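Local coordinates for protein acyl-CoA dehydrogenase (Mycobacterium thermoresistibile, PDB 3NF4) that probably catalyses the FAD-dependent alpha,beta-dehydrogenation of acyl-CoA thioesters to the corresponding trans-2-enoyl-CoA products, at residues G141-A144 with A145-R148; T373-I376 with Q377-V380; A364-M367 with Q368-G372. One frame throughout, in Å; residues are numbered along the deposited sequence.

Contact 1: residues G141-A144 with A145-R148; sequences GSDA and AALR. With FAD (flavin-adenine dinucleotide), chain C.
The backbone N-H of Leu147 reaches back to the carbonyl of Ala144 and closes a type I beta-turn, with Ala145 (phi/psi -53/-20°) and Ala146 at its two central positions. The turn lies in the loop between strands 131-134 and 150-154, within the family's middle domain. Its bond, Leu147 N to Ala144 O at 3.1 Å, is noticeably bent, and the donor is tilted out of the carbonyl plane.

The remaining polar interactions look to the cofactor. Ser142 grips one oxygen of the adenosine-side phosphate of FAD from two atoms: the hydroxyl donates from OG to O1A at 2.9 Å, and the backbone N of Ser142 adds a weak bond to the same O1A at 3.4 Å. Both donors converge because OG sits beside the backbone N (chi1 -64°), with the carbonyl carbon on the far side of the CA-CB bond. Just upstream Gly141 passes close to the ribityl-phosphate ester, its CA 3.4 Å from O5' of FAD. On the other flank, Leu147 O accepts from Arg181 NE and Arg148 N donates to Glu137 OE1, tying the end of the turn to its own domain.

Packing around the turn is slight, as befits a surface contact. The carboxylate of Asp143, with CG anti to the backbone N, extends along the chain, and its OD2 rests against the methyl of Ala146 at 3.5 Å. Phe279 of the second subunit packs on Ser142 and Asp143, so the phosphate-binding segment also lies at a subunit boundary. The Leu147 side chain leads outward from the turn, and its CG passes 3.6 Å from the same Ala144 O that receives its backbone N-H.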
# COMPACT_ATOMS: atom_id res chain seq x y z
N GLY A 141 -23.39 16.15 -5.45
CA GLY A 141 -22.11 16.25 -6.14
C GLY A 141 -21.87 14.97 -6.94
O GLY A 141 -21.98 14.98 -8.17
N SER A 142 -21.55 13.89 -6.23
CA SER A 142 -21.40 12.55 -6.82
C SER A 142 -22.66 12.11 -7.57
O SER A 142 -22.56 11.57 -8.69
CB SER A 142 -21.04 11.49 -5.76
OG SER A 142 -19.77 11.72 -5.15
N ASP A 143 -23.83 12.33 -6.97
CA ASP A 143 -25.10 11.90 -7.56
C ASP A 143 -25.72 13.03 -8.36
O ASP A 143 -26.34 13.92 -7.79
CB ASP A 143 -26.09 11.37 -6.49
CG ASP A 143 -27.45 10.91 -7.09
OD1 ASP A 143 -27.58 10.77 -8.34
OD2 ASP A 143 -28.38 10.68 -6.28
N ALA A 144 -25.54 12.98 -9.68
CA ALA A 144 -25.97 14.04 -10.59
C ALA A 144 -27.49 14.17 -10.69
O ALA A 144 -28.03 15.26 -10.52
CB ALA A 144 -25.34 13.85 -11.97
N ALA A 145 -28.15 13.04 -10.97
CA ALA A 145 -29.61 12.96 -11.17
C ALA A 145 -30.51 13.56 -10.06
O ALA A 145 -31.67 13.86 -10.31
CB ALA A 145 -30.02 11.51 -11.43
N ALA A 146 -29.96 13.75 -8.86
CA ALA A 146 -30.73 14.28 -7.73
C ALA A 146 -30.76 15.82 -7.67
O ALA A 146 -31.19 16.41 -6.67
CB ALA A 146 -30.21 13.68 -6.41
N LEU A 147 -30.32 16.48 -8.75
CA LEU A 147 -30.26 17.94 -8.77
C LEU A 147 -31.67 18.56 -8.80
O LEU A 147 -32.64 17.90 -9.17
CB LEU A 147 -29.35 18.46 -9.90
CG LEU A 147 -29.75 18.36 -11.37
CD1 LEU A 147 -30.92 19.28 -11.73
CD2 LEU A 147 -28.56 18.68 -12.25
N ARG A 148 -31.76 19.83 -8.40
CA ARG A 148 -33.08 20.43 -8.18
C ARG A 148 -33.31 21.88 -8.61
O ARG A 148 -34.45 22.36 -8.53
CB ARG A 148 -33.48 20.23 -6.73
CG ARG A 148 -34.66 19.30 -6.58
CD ARG A 148 -34.68 18.64 -5.22
NE ARG A 148 -34.51 17.19 -5.35
CZ ARG A 148 -35.50 16.29 -5.25
NH1 ARG A 148 -36.77 16.68 -5.01
NH2 ARG A 148 -35.22 14.99 -5.38
PA FAD C . -20.43 13.43 -1.73
O1A FAD C . -21.15 13.02 -2.99
O2A FAD C . -21.28 13.90 -0.57
O5B FAD C . -19.55 12.19 -1.21
C5B FAD C . -18.96 12.10 0.09
C4B FAD C . -18.21 10.77 0.22
O4B FAD C . -19.06 9.63 -0.02
C3B FAD C . -17.06 10.69 -0.78
O3B FAD C . -15.93 10.10 -0.14
C2B FAD C . -17.56 9.74 -1.86
O2B FAD C . -16.48 9.09 -2.56
C1B FAD C . -18.52 8.82 -1.08
N9A FAD C . -19.55 8.32 -2.02
C8A FAD C . -20.54 9.06 -2.61
N7A FAD C . -21.25 8.26 -3.43
C5A FAD C . -20.72 7.02 -3.35
C6A FAD C . -21.03 5.80 -3.95
N6A FAD C . -22.06 5.72 -4.83
N1A FAD C . -20.28 4.69 -3.65
C2A FAD C . -19.25 4.77 -2.78
N3A FAD C . -18.93 5.94 -2.21
C4A FAD C . -19.64 7.06 -2.47
N1 FAD C . -18.56 20.88 -9.59
C2 FAD C . -18.98 21.33 -10.81
O2 FAD C . -20.01 20.86 -11.35
N3 FAD C . -18.28 22.30 -11.47
C4 FAD C . -17.16 22.84 -10.93
O4 FAD C . -16.55 23.73 -11.57
C4X FAD C . -16.70 22.38 -9.68
N5 FAD C . -15.58 22.92 -9.12
C5X FAD C . -15.18 22.48 -7.89
C6 FAD C . -14.03 23.03 -7.31
C7 FAD C . -13.60 22.61 -6.06
C7M FAD C . -12.35 23.23 -5.47
C8 FAD C . -14.33 21.62 -5.39
C8M FAD C . -13.95 21.08 -4.03
C9 FAD C . -15.46 21.07 -5.98
C9A FAD C . -15.91 21.49 -7.22
N10 FAD C . -17.02 20.93 -7.77
C10 FAD C . -17.44 21.39 -9.00
C1' FAD C . -17.79 19.87 -7.05
C2' FAD C . -17.11 18.48 -7.00
O2' FAD C . -17.14 17.87 -8.30
C3' FAD C . -17.69 17.58 -5.87
O3' FAD C . -17.34 18.17 -4.61
C4' FAD C . -17.24 16.10 -5.84
O4' FAD C . -17.32 15.48 -7.13
C5' FAD C . -17.95 15.17 -4.82
O5' FAD C . -19.31 15.49 -4.43
P FAD C . -19.66 15.91 -2.90
O1P FAD C . -18.71 17.01 -2.47
O2P FAD C . -21.14 16.17 -2.75
O3P FAD C . -19.30 14.55 -2.09

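Contact 2: residues T373-I376 with Q377-V380; sequences TNQI and QRLV. With FAD (flavin-adenine dinucleotide), chain C.
Val380 N and Gln377 N give two short, nearly straight bonds at the start of helix 374-383: Val380 N meets Ile376 O at 2.8 Å and Gln377 N meets Thr373 O at 3.0 Å, each with an N-H...O angle of 169°. Leu379 N adds a more bent bond to Gln375 O. Asn374 O receives two weak donors from one residue, the backbone N of Arg378 and its guanidinium NH1, both at 3.3 Å.

Thr373 is the N-cap. Its OG1 lies between the backbone N and the carbonyl carbon (chi1 70°), where it accepts a weak but nearly straight bond from Ile376 N and also shares a hydrogen bond of 2.8 Å with the ribose hydroxyl O2B of FAD. That hydroxyl in turn donates weakly to Gln375 OE1 at 3.1 Å, an oxygen that also accepts from Gln344 NE2 of the second subunit. Arg378 directs its NE to Asp295 of the third subunit in a salt bridge, while Asn374 is bonded by Lys328, Thr332 and Asp333 of its own chain.

Packing follows outside this polar core. The side chains of Gln375 and Arg378 run side by side in the same direction, amide and guanidinium planes only 18° apart. Ile376 places its CD1 over one face of the adenine, 3.6 Å from C5A of FAD, and Leu379 CD2 approaches the adenine amino group N6A at 3.9 Å.

The cap therefore serves two purposes at once: a single hydroxyl oxygen satisfies a helix N-H and holds the ribose, with the adenine lying on an apolar patch beside it. The ribose hydroxyl thus meets both the cap of the helix and, through Gln375, a side chain bonded to the second subunit, consistent with a nucleotide site built in part at the subunit interface.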
# COMPACT_ATOMS: atom_id res chain seq x y z
N THR A 373 -14.93 11.52 -7.51
CA THR A 373 -14.03 11.08 -6.45
C THR A 373 -13.40 9.77 -6.88
O THR A 373 -13.94 9.05 -7.74
CB THR A 373 -14.75 10.86 -5.05
OG1 THR A 373 -15.62 9.71 -5.11
CG2 THR A 373 -15.58 12.07 -4.63
N ASN A 374 -12.26 9.45 -6.30
CA ASN A 374 -11.64 8.15 -6.57
C ASN A 374 -12.45 6.88 -6.15
O ASN A 374 -12.20 5.79 -6.68
CB ASN A 374 -10.20 8.16 -6.08
CG ASN A 374 -9.34 9.11 -6.92
OD1 ASN A 374 -9.83 9.69 -7.91
ND2 ASN A 374 -8.07 9.23 -6.57
N GLN A 375 -13.48 7.04 -5.29
CA GLN A 375 -14.42 5.92 -5.04
C GLN A 375 -15.43 5.74 -6.22
O GLN A 375 -15.70 4.61 -6.63
CB GLN A 375 -15.14 6.06 -3.70
CG GLN A 375 -14.27 5.85 -2.46
CD GLN A 375 -13.24 6.97 -2.22
OE1 GLN A 375 -13.56 8.17 -2.33
NE2 GLN A 375 -11.99 6.57 -1.93
N ILE A 376 -15.95 6.84 -6.75
CA ILE A 376 -16.76 6.79 -7.99
C ILE A 376 -15.97 6.22 -9.21
O ILE A 376 -16.53 5.38 -9.96
CB ILE A 376 -17.45 8.19 -8.27
CG1 ILE A 376 -18.83 8.23 -7.61
CG2 ILE A 376 -17.67 8.48 -9.75
CD1 ILE A 376 -18.81 8.36 -6.12
N GLN A 377 -14.70 6.65 -9.39
CA GLN A 377 -13.82 6.05 -10.44
C GLN A 377 -13.77 4.52 -10.35
O GLN A 377 -14.00 3.85 -11.34
CB GLN A 377 -12.39 6.62 -10.46
CG GLN A 377 -12.22 8.13 -10.72
CD GLN A 377 -13.07 8.72 -11.88
OE1 GLN A 377 -13.45 8.02 -12.83
NE2 GLN A 377 -13.36 10.03 -11.80
N ARG A 378 -13.48 3.97 -9.17
CA ARG A 378 -13.49 2.54 -8.96
C ARG A 378 -14.85 1.87 -9.28
O ARG A 378 -14.90 0.71 -9.75
CB ARG A 378 -13.05 2.20 -7.52
CG ARG A 378 -11.57 2.58 -7.16
CD ARG A 378 -11.23 2.14 -5.70
NE ARG A 378 -9.80 2.24 -5.44
CZ ARG A 378 -9.16 3.33 -5.03
NH1 ARG A 378 -9.81 4.47 -4.80
NH2 ARG A 378 -7.84 3.31 -4.88
N LEU A 379 -15.94 2.58 -8.99
CA LEU A 379 -17.29 2.05 -9.24
C LEU A 379 -17.55 2.03 -10.76
O LEU A 379 -18.04 1.04 -11.30
CB LEU A 379 -18.34 2.87 -8.45
CG LEU A 379 -19.83 2.53 -8.58
CD1 LEU A 379 -20.13 1.02 -8.35
CD2 LEU A 379 -20.73 3.41 -7.65
N VAL A 380 -17.15 3.08 -11.46
CA VAL A 380 -17.20 3.08 -12.93
C VAL A 380 -16.42 1.89 -13.56
O VAL A 380 -16.99 1.13 -14.36
CB VAL A 380 -16.80 4.46 -13.51
CG1 VAL A 380 -16.35 4.40 -15.00
CG2 VAL A 380 -17.98 5.41 -13.37
PA FAD C . -20.43 13.43 -1.73
O1A FAD C . -21.15 13.02 -2.99
O2A FAD C . -21.28 13.90 -0.57
O5B FAD C . -19.55 12.19 -1.21
C5B FAD C . -18.96 12.10 0.09
C4B FAD C . -18.21 10.77 0.22
O4B FAD C . -19.06 9.63 -0.02
C3B FAD C . -17.06 10.69 -0.78
O3B FAD C . -15.93 10.10 -0.14
C2B FAD C . -17.56 9.74 -1.86
O2B FAD C . -16.48 9.09 -2.56
C1B FAD C . -18.52 8.82 -1.08
N9A FAD C . -19.55 8.32 -2.02
C8A FAD C . -20.54 9.06 -2.61
N7A FAD C . -21.25 8.26 -3.43
C5A FAD C . -20.72 7.02 -3.35
C6A FAD C . -21.03 5.80 -3.95
N6A FAD C . -22.06 5.72 -4.83
N1A FAD C . -20.28 4.69 -3.65
C2A FAD C . -19.25 4.77 -2.78
N3A FAD C . -18.93 5.94 -2.21
C4A FAD C . -19.64 7.06 -2.47
N1 FAD C . -18.56 20.88 -9.59
C2 FAD C . -18.98 21.33 -10.81
O2 FAD C . -20.01 20.86 -11.35
N3 FAD C . -18.28 22.30 -11.47
C4 FAD C . -17.16 22.84 -10.93
O4 FAD C . -16.55 23.73 -11.57
C4X FAD C . -16.70 22.38 -9.68
N5 FAD C . -15.58 22.92 -9.12
C5X FAD C . -15.18 22.48 -7.89
C6 FAD C . -14.03 23.03 -7.31
C7 FAD C . -13.60 22.61 -6.06
C7M FAD C . -12.35 23.23 -5.47
C8 FAD C . -14.33 21.62 -5.39
C8M FAD C . -13.95 21.08 -4.03
C9 FAD C . -15.46 21.07 -5.98
C9A FAD C . -15.91 21.49 -7.22
N10 FAD C . -17.02 20.93 -7.77
C10 FAD C . -17.44 21.39 -9.00
C1' FAD C . -17.79 19.87 -7.05
C2' FAD C . -17.11 18.48 -7.00
O2' FAD C . -17.14 17.87 -8.30
C3' FAD C . -17.69 17.58 -5.87
O3' FAD C . -17.34 18.17 -4.61
C4' FAD C . -17.24 16.10 -5.84
O4' FAD C . -17.32 15.48 -7.13
C5' FAD C . -17.95 15.17 -4.82
O5' FAD C . -19.31 15.49 -4.43
P FAD C . -19.66 15.91 -2.90
O1P FAD C . -18.71 17.01 -2.47
O2P FAD C . -21.14 16.17 -2.75
O3P FAD C . -19.30 14.55 -2.09

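Contact 3: residues A364-M367 with Q368-G372; sequences AKIM and QIFEG. With FAD (flavin-adenine dinucleotide), chain C.
Phe370 turns its ring back against the end of helix 357-367 and packs against Ile366, which covers one face, and against Met367 at the far end of the ring, by CE2 and CZ. With CG held between the backbone N and the carbonyl carbon (chi1 62°), the ring crosses Ile366 at about a right angle, so that the CG1 bump of Ile366 meets the CD1 corner of Phe370 at 3.8 Å. The carbonyl oxygen of Ile366 stands over the same ring face, displaced toward the rim. Met367 lies alongside, pointing the same way, its bent chain carrying the methyl CE to within 3.8 Å of Phe370 CZ.

A second fit lies on the neighbouring side, where Ile366 CD1 crosses Ile369 and presses on its CG2 at 3.8 Å. The other branch of Ile369 reaches along the helix, with CD1 3.9 Å from Lys365 CE. Lys365 bends twice to return toward Gln368: NZ donates to Gln368 OE1 at 2.8 Å, from well above the amide plane. The same NZ also donates to Gln344 and to the carbonyl of Thr340, both of the second subunit.

Backbone bonds hold these shapes in place. Ile366 O accepts from two donors, Ile369 N at 2.9 Å, which comes from above the carbonyl plane, and Phe370 N at 3.0 Å, which arrives almost in line with the C=O. The chain thus winds round one oxygen as it leaves the helix.

Beyond this packing lies the flavin. C7 of FAD meets the edge of Phe370 in the plane of the ring, 3.8 Å from CD1, while Ile254 of helix 247-274 touches Phe370 and Met367. This is the helical C-terminal domain of an acyl-CoA dehydrogenase, the end of helix 357-367 and the loop after it, through Ile366 and Phe370, forming an apolar wall beside the dimethylbenzene end of the flavin.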
# COMPACT_ATOMS: atom_id res chain seq x y z
N ALA A 364 -2.67 18.77 -3.80
CA ALA A 364 -2.92 17.45 -4.38
C ALA A 364 -4.19 16.77 -3.82
O ALA A 364 -4.84 15.99 -4.54
CB ALA A 364 -1.67 16.51 -4.23
N LYS A 365 -4.51 17.05 -2.55
CA LYS A 365 -5.65 16.41 -1.87
C LYS A 365 -6.99 16.57 -2.61
O LYS A 365 -7.72 15.60 -2.73
CB LYS A 365 -5.78 16.87 -0.40
CG LYS A 365 -6.90 16.20 0.38
CD LYS A 365 -6.69 14.66 0.52
CE LYS A 365 -7.88 13.89 -0.07
NZ LYS A 365 -7.78 12.40 0.05
N ILE A 366 -7.30 17.77 -3.10
CA ILE A 366 -8.62 18.03 -3.76
C ILE A 366 -8.73 17.31 -5.12
O ILE A 366 -9.82 16.97 -5.59
CB ILE A 366 -8.88 19.58 -3.93
CG1 ILE A 366 -10.32 19.90 -4.44
CG2 ILE A 366 -7.88 20.19 -4.90
CD1 ILE A 366 -11.50 19.24 -3.65
N MET A 367 -7.60 17.04 -5.75
CA MET A 367 -7.57 16.29 -7.00
C MET A 367 -8.12 14.86 -6.88
O MET A 367 -8.76 14.33 -7.83
CB MET A 367 -6.14 16.30 -7.54
CG MET A 367 -6.02 16.93 -8.84
SD MET A 367 -4.71 18.13 -8.90
CE MET A 367 -5.64 19.67 -8.76
N GLN A 368 -7.91 14.24 -5.72
CA GLN A 368 -8.51 12.94 -5.43
C GLN A 368 -10.07 13.01 -5.32
O GLN A 368 -10.76 11.97 -5.36
CB GLN A 368 -7.92 12.33 -4.14
CG GLN A 368 -6.41 11.95 -4.22
CD GLN A 368 -5.89 11.34 -2.93
OE1 GLN A 368 -5.83 12.01 -1.89
NE2 GLN A 368 -5.52 10.05 -2.99
N ILE A 369 -10.59 14.24 -5.21
CA ILE A 369 -11.99 14.50 -4.88
C ILE A 369 -12.83 15.03 -6.05
O ILE A 369 -13.89 14.48 -6.33
CB ILE A 369 -12.14 15.42 -3.63
CG1 ILE A 369 -11.82 14.63 -2.35
CG2 ILE A 369 -13.53 16.03 -3.54
CD1 ILE A 369 -11.28 15.45 -1.19
N PHE A 370 -12.41 16.08 -6.75
CA PHE A 370 -13.25 16.56 -7.85
C PHE A 370 -13.12 15.81 -9.18
O PHE A 370 -12.25 14.95 -9.33
CB PHE A 370 -13.22 18.09 -8.01
CG PHE A 370 -11.87 18.69 -8.36
CD1 PHE A 370 -11.60 20.02 -8.01
CD2 PHE A 370 -10.90 17.97 -9.03
CE1 PHE A 370 -10.37 20.62 -8.30
CE2 PHE A 370 -9.66 18.56 -9.35
CZ PHE A 370 -9.40 19.89 -8.98
N GLU A 371 -14.05 16.09 -10.11
CA GLU A 371 -14.14 15.39 -11.40
C GLU A 371 -14.46 13.90 -11.16
O GLU A 371 -14.01 13.02 -11.90
CB GLU A 371 -12.81 15.59 -12.14
CG GLU A 371 -12.84 15.71 -13.65
CD GLU A 371 -13.78 16.80 -14.20
OE1 GLU A 371 -14.79 16.37 -14.84
OE2 GLU A 371 -13.49 18.04 -14.06
N GLY A 372 -15.23 13.62 -10.11
CA GLY A 372 -15.59 12.26 -9.74
C GLY A 372 -14.53 11.75 -8.77
O GLY A 372 -13.37 11.58 -9.18
PA FAD C . -20.43 13.43 -1.73
O1A FAD C . -21.15 13.02 -2.99
O2A FAD C . -21.28 13.90 -0.57
O5B FAD C . -19.55 12.19 -1.21
C5B FAD C . -18.96 12.10 0.09
C4B FAD C . -18.21 10.77 0.22
O4B FAD C . -19.06 9.63 -0.02
C3B FAD C . -17.06 10.69 -0.78
O3B FAD C . -15.93 10.10 -0.14
C2B FAD C . -17.56 9.74 -1.86
O2B FAD C . -16.48 9.09 -2.56
C1B FAD C . -18.52 8.82 -1.08
N9A FAD C . -19.55 8.32 -2.02
C8A FAD C . -20.54 9.06 -2.61
N7A FAD C . -21.25 8.26 -3.43
C5A FAD C . -20.72 7.02 -3.35
C6A FAD C . -21.03 5.80 -3.95
N6A FAD C . -22.06 5.72 -4.83
N1A FAD C . -20.28 4.69 -3.65
C2A FAD C . -19.25 4.77 -2.78
N3A FAD C . -18.93 5.94 -2.21
C4A FAD C . -19.64 7.06 -2.47
N1 FAD C . -18.56 20.88 -9.59
C2 FAD C . -18.98 21.33 -10.81
O2 FAD C . -20.01 20.86 -11.35
N3 FAD C . -18.28 22.30 -11.47
C4 FAD C . -17.16 22.84 -10.93
O4 FAD C . -16.55 23.73 -11.57
C4X FAD C . -16.70 22.38 -9.68
N5 FAD C . -15.58 22.92 -9.12
C5X FAD C . -15.18 22.48 -7.89
C6 FAD C . -14.03 23.03 -7.31
C7 FAD C . -13.60 22.61 -6.06
C7M FAD C . -12.35 23.23 -5.47
C8 FAD C . -14.33 21.62 -5.39
C8M FAD C . -13.95 21.08 -4.03
C9 FAD C . -15.46 21.07 -5.98
C9A FAD C . -15.91 21.49 -7.22
N10 FAD C . -17.02 20.93 -7.77
C10 FAD C . -17.44 21.39 -9.00
C1' FAD C . -17.79 19.87 -7.05
C2' FAD C . -17.11 18.48 -7.00
O2' FAD C . -17.14 17.87 -8.30
C3' FAD C . -17.69 17.58 -5.87
O3' FAD C . -17.34 18.17 -4.61
C4' FAD C . -17.24 16.10 -5.84
O4' FAD C . -17.32 15.48 -7.13
C5' FAD C . -17.95 15.17 -4.82
O5' FAD C . -19.31 15.49 -4.43
P FAD C . -19.66 15.91 -2.90
O1P FAD C . -18.71 17.01 -2.47
O2P FAD C . -21.14 16.17 -2.75
O3P FAD C . -19.30 14.55 -2.09

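All three contacts line one FAD molecule at different points: contact 3 the dimethylbenzene end of the flavin, contact 1 the phosphates, contact 2 the ribose and adenine. Contacts 2 and 3 follow one another in the C-terminal domain, their centres 11 Å apart, and are joined by probable hydrogen bonds from Gln377 NE2 to Gly372 O (3.0 Å) and from Asn374 N to Gln368 O (3.1 Å). Contact 1 comes from the middle domain; its Ser142 OG packs on Ile376 CD1 of contact 2 at 3.6 Å, although the centres lie 16 Å apart. Contacts 1 and 3 do not touch, being about 6 Å apart at their nearest atoms, and are related through the cofactor.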